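Local coordinates for single-stranded DNA specific exonuclease RecJ (Thermus thermophilus, PDB 2ZXR), which degrades single-stranded DNA exonucleolytically in the 5' to 3' direction, using divalent metal ions, preferably magnesium, at residues Val359-Gly367 and Phe400-Phe410. Numbering follows the deposited sequence.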
loop_
_atom_site.group_PDB
_atom_site.type_symbol
_atom_site.label_atom_id
_atom_site.label_comp_id
_atom_site.label_asym_id
_atom_site.label_seq_id
_atom_site.Cartn_x
_atom_site.Cartn_y
_atom_site.Cartn_z
ATOM N N VAL A 359 6.146 19.613 -1.359
ATOM C CA VAL A 359 5.825 20.661 -0.402
ATOM C C VAL A 359 7.021 20.927 0.482
ATOM O O VAL A 359 7.692 20.001 0.960
ATOM C CB VAL A 359 4.575 20.296 0.457
ATOM C CG1 VAL A 359 4.304 21.373 1.530
ATOM C CG2 VAL A 359 3.357 20.185 -0.451
ATOM N N PHE A 360 7.306 22.218 0.641
ATOM C CA PHE A 360 8.400 22.731 1.445
ATOM C C PHE A 360 7.766 23.699 2.445
ATOM O O PHE A 360 7.090 24.650 2.049
ATOM C CB PHE A 360 9.394 23.532 0.586
ATOM C CG PHE A 360 10.003 22.757 -0.543
ATOM C CD1 PHE A 360 9.226 22.349 -1.632
ATOM C CD2 PHE A 360 11.340 22.406 -0.504
ATOM C CE1 PHE A 360 9.783 21.592 -2.671
ATOM C CE2 PHE A 360 11.903 21.652 -1.524
ATOM C CZ PHE A 360 11.122 21.242 -2.610
ATOM N N LEU A 361 7.999 23.467 3.729
ATOM C CA LEU A 361 7.469 24.316 4.789
ATOM C C LEU A 361 8.624 24.751 5.671
ATOM O O LEU A 361 9.555 23.958 5.947
ATOM C CB LEU A 361 6.475 23.528 5.657
ATOM C CG LEU A 361 4.974 23.575 5.350
ATOM C CD1 LEU A 361 4.711 23.741 3.867
ATOM C CD2 LEU A 361 4.311 22.328 5.947
ATOM N N VAL A 362 8.565 26.002 6.113
ATOM C CA VAL A 362 9.589 26.575 6.981
ATOM C C VAL A 362 8.862 27.156 8.171
ATOM O O VAL A 362 7.847 27.825 8.003
ATOM C CB VAL A 362 10.338 27.724 6.286
ATOM C CG1 VAL A 362 11.330 28.368 7.264
ATOM C CG2 VAL A 362 11.060 27.209 5.061
ATOM N N ALA A 363 9.348 26.887 9.371
ATOM C CA ALA A 363 8.723 27.432 10.585
ATOM C C ALA A 363 9.824 27.580 11.585
ATOM O O ALA A 363 10.564 26.629 11.831
ATOM C CB ALA A 363 7.660 26.499 11.138
ATOM N N GLN A 364 9.954 28.776 12.146
ATOM C CA GLN A 364 10.994 29.027 13.134
ATOM C C GLN A 364 12.388 28.622 12.618
ATOM O O GLN A 364 13.222 28.103 13.363
ATOM C CB GLN A 364 10.640 28.287 14.446
ATOM C CG GLN A 364 9.319 28.817 15.031
ATOM C CD GLN A 364 9.011 28.298 16.424
ATOM O OE1 GLN A 364 8.345 27.269 16.594
ATOM N NE2 GLN A 364 9.487 29.014 17.431
ATOM N N GLY A 365 12.631 28.856 11.337
ATOM C CA GLY A 365 13.930 28.551 10.772
ATOM C C GLY A 365 14.225 27.090 10.508
ATOM O O GLY A 365 15.332 26.737 10.083
ATOM N N LYS A 366 13.264 26.225 10.793
ATOM C CA LYS A 366 13.466 24.810 10.514
ATOM C C LYS A 366 12.658 24.520 9.275
ATOM O O LYS A 366 11.606 25.114 9.061
ATOM C CB LYS A 366 13.006 23.949 11.690
ATOM C CG LYS A 366 13.784 24.245 12.981
ATOM C CD LYS A 366 15.290 24.237 12.711
ATOM C CE LYS A 366 16.118 24.316 14.005
ATOM N NZ LYS A 366 16.043 23.040 14.805
ATOM N N GLY A 367 13.152 23.628 8.434
ATOM C CA GLY A 367 12.418 23.333 7.221
ATOM C C GLY A 367 12.136 21.860 7.008
ATOM O O GLY A 367 12.934 20.996 7.374
ATOM N N PHE A 400 15.757 20.581 6.800
ATOM C CA PHE A 400 16.807 21.580 6.715
ATOM C C PHE A 400 16.620 22.658 7.751
ATOM O O PHE A 400 15.661 22.635 8.510
ATOM C CB PHE A 400 16.875 22.187 5.295
ATOM C CG PHE A 400 15.603 22.888 4.830
ATOM C CD1 PHE A 400 15.493 24.285 4.889
ATOM C CD2 PHE A 400 14.536 22.162 4.301
ATOM C CE1 PHE A 400 14.325 24.950 4.415
ATOM C CE2 PHE A 400 13.380 22.809 3.838
ATOM C CZ PHE A 400 13.275 24.211 3.895
ATOM N N ALA A 401 17.581 23.573 7.820
ATOM C CA ALA A 401 17.503 24.704 8.713
ATOM C C ALA A 401 17.911 25.846 7.783
ATOM O O ALA A 401 18.676 25.635 6.825
ATOM C CB ALA A 401 18.480 24.556 9.887
ATOM N N MET A 402 17.421 27.048 8.064
ATOM C CA MET A 402 17.700 28.185 7.208
ATOM C C MET A 402 17.196 29.489 7.820
ATOM O O MET A 402 16.185 29.518 8.532
ATOM C CB MET A 402 17.008 27.973 5.859
ATOM C CG MET A 402 16.953 29.188 4.951
ATOM S SD MET A 402 15.979 28.909 3.428
ATOM C CE MET A 402 14.352 29.410 3.966
ATOM N N ASP A 403 17.903 30.577 7.536
ATOM C CA ASP A 403 17.500 31.871 8.046
ATOM C C ASP A 403 16.238 32.227 7.263
ATOM O O ASP A 403 16.258 32.264 6.033
ATOM C CB ASP A 403 18.610 32.894 7.790
ATOM C CG ASP A 403 18.340 34.211 8.469
ATOM O OD1 ASP A 403 17.308 34.833 8.167
ATOM O OD2 ASP A 403 19.157 34.624 9.308
ATOM N N GLU A 404 15.133 32.470 7.962
ATOM C CA GLU A 404 13.890 32.798 7.265
ATOM C C GLU A 404 13.977 34.020 6.349
ATOM O O GLU A 404 13.126 34.211 5.474
ATOM C CB GLU A 404 12.752 32.974 8.271
ATOM C CG GLU A 404 12.452 31.706 9.049
ATOM C CD GLU A 404 11.252 31.850 9.996
ATOM O OE1 GLU A 404 10.806 32.993 10.236
ATOM O OE2 GLU A 404 10.757 30.818 10.503
ATOM N N ALA A 405 15.004 34.845 6.522
ATOM C CA ALA A 405 15.141 36.048 5.684
ATOM C C ALA A 405 15.421 35.648 4.246
ATOM O O ALA A 405 15.129 36.389 3.321
ATOM C CB ALA A 405 16.280 36.959 6.213
ATOM N N LEU A 406 15.969 34.452 4.074
ATOM C CA LEU A 406 16.297 33.935 2.750
ATOM C C LEU A 406 15.139 33.154 2.104
ATOM O O LEU A 406 15.309 32.563 1.033
ATOM C CB LEU A 406 17.518 33.019 2.859
ATOM C CG LEU A 406 18.815 33.717 3.269
ATOM C CD1 LEU A 406 19.936 32.693 3.439
ATOM C CD2 LEU A 406 19.159 34.780 2.186
ATOM N N PHE A 407 13.971 33.154 2.747
ATOM C CA PHE A 407 12.826 32.413 2.217
ATOM C C PHE A 407 12.425 32.760 0.775
ATOM O O PHE A 407 12.259 31.863 -0.059
ATOM C CB PHE A 407 11.611 32.578 3.147
ATOM C CG PHE A 407 10.405 31.785 2.716
ATOM C CD1 PHE A 407 10.348 30.401 2.928
ATOM C CD2 PHE A 407 9.333 32.415 2.078
ATOM C CE1 PHE A 407 9.222 29.647 2.506
ATOM C CE2 PHE A 407 8.204 31.679 1.649
ATOM C CZ PHE A 407 8.148 30.285 1.866
ATOM N N PRO A 408 12.233 34.059 0.458
ATOM C CA PRO A 408 11.852 34.320 -0.941
ATOM C C PRO A 408 12.853 33.752 -1.959
ATOM O O PRO A 408 12.454 33.217 -2.998
ATOM C CB PRO A 408 11.756 35.844 -1.008
ATOM C CG PRO A 408 11.276 36.216 0.424
ATOM C CD PRO A 408 12.163 35.285 1.279
ATOM N N ALA A 409 14.141 33.838 -1.651
ATOM C CA ALA A 409 15.169 33.349 -2.557
ATOM C C ALA A 409 15.105 31.827 -2.648
ATOM O O ALA A 409 15.276 31.232 -3.725
ATOM C CB ALA A 409 16.549 33.789 -2.065
ATOM N N PHE A 410 14.864 31.203 -1.500
ATOM C CA PHE A 410 14.760 29.750 -1.407
ATOM C C PHE A 410 13.579 29.294 -2.250
ATOM O O PHE A 410 13.677 28.323 -2.999
ATOM C CB PHE A 410 14.530 29.338 0.046
ATOM C CG PHE A 410 14.257 27.864 0.225
ATOM C CD1 PHE A 410 15.283 26.925 0.101
ATOM C CD2 PHE A 410 12.966 27.419 0.504
ATOM C CE1 PHE A 410 15.018 25.558 0.256
ATOM C CE2 PHE A 410 12.692 26.061 0.660
ATOM C CZ PHE A 410 13.708 25.132 0.538
#
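With CG held between its own backbone N and carbonyl carbon (chi1 60°), the F400 side chain folds across to the neighbouring strand and lays one ring face on G367. The CA of G367 sits 3.5 Å from the centroid of the F400 ring, almost on the ring normal, a CH-pi contact that sets the glycine backbone directly against the ring. Beside this contact the two strands pair antiparallel. G367 and F400 form the hydrogen-bonded pair, with G367 N to F400 O at 2.7 Å and F400 N to G367 O at 2.9 Å; K366 and A401 form the non-hydrogen-bonded pair, and M402 N to G365 O (2.9 Å) closes the end beside the turn. This type I' turn, A363 to K366, joins strands 359-363 and 366-370 into a hairpin. E404, its chain extended beyond CG, reaches the turn and accepts a hydrogen bond from G365 N at OE2 (2.8 Å); the bond is bent (N-H...O 144°) and comes from above the carboxylate plane. OE2 of E404 also lies 2.7 Å from Q364 N. V362 links the apolar groups: CG1 packs along E404 CG, while CG2 touches F400 CZ, M402 CE and the edge of the F407 ring, the last at 3.9 Å from F407 CD1. Farther along the strand, F360 and F410 meet obliquely through CD2 and CZ, their planes at 68°. In this DHHA1 domain, strand 366-370 lies between 359-363 and 397-401 in a mixed sheet, whose face bearing F360, V362 and F400 is covered by the start of helix 407-419 and by helix 377-383, where L381 touches F360, F400 and F410; helix 341-355 receives V359 and L361 on the other face.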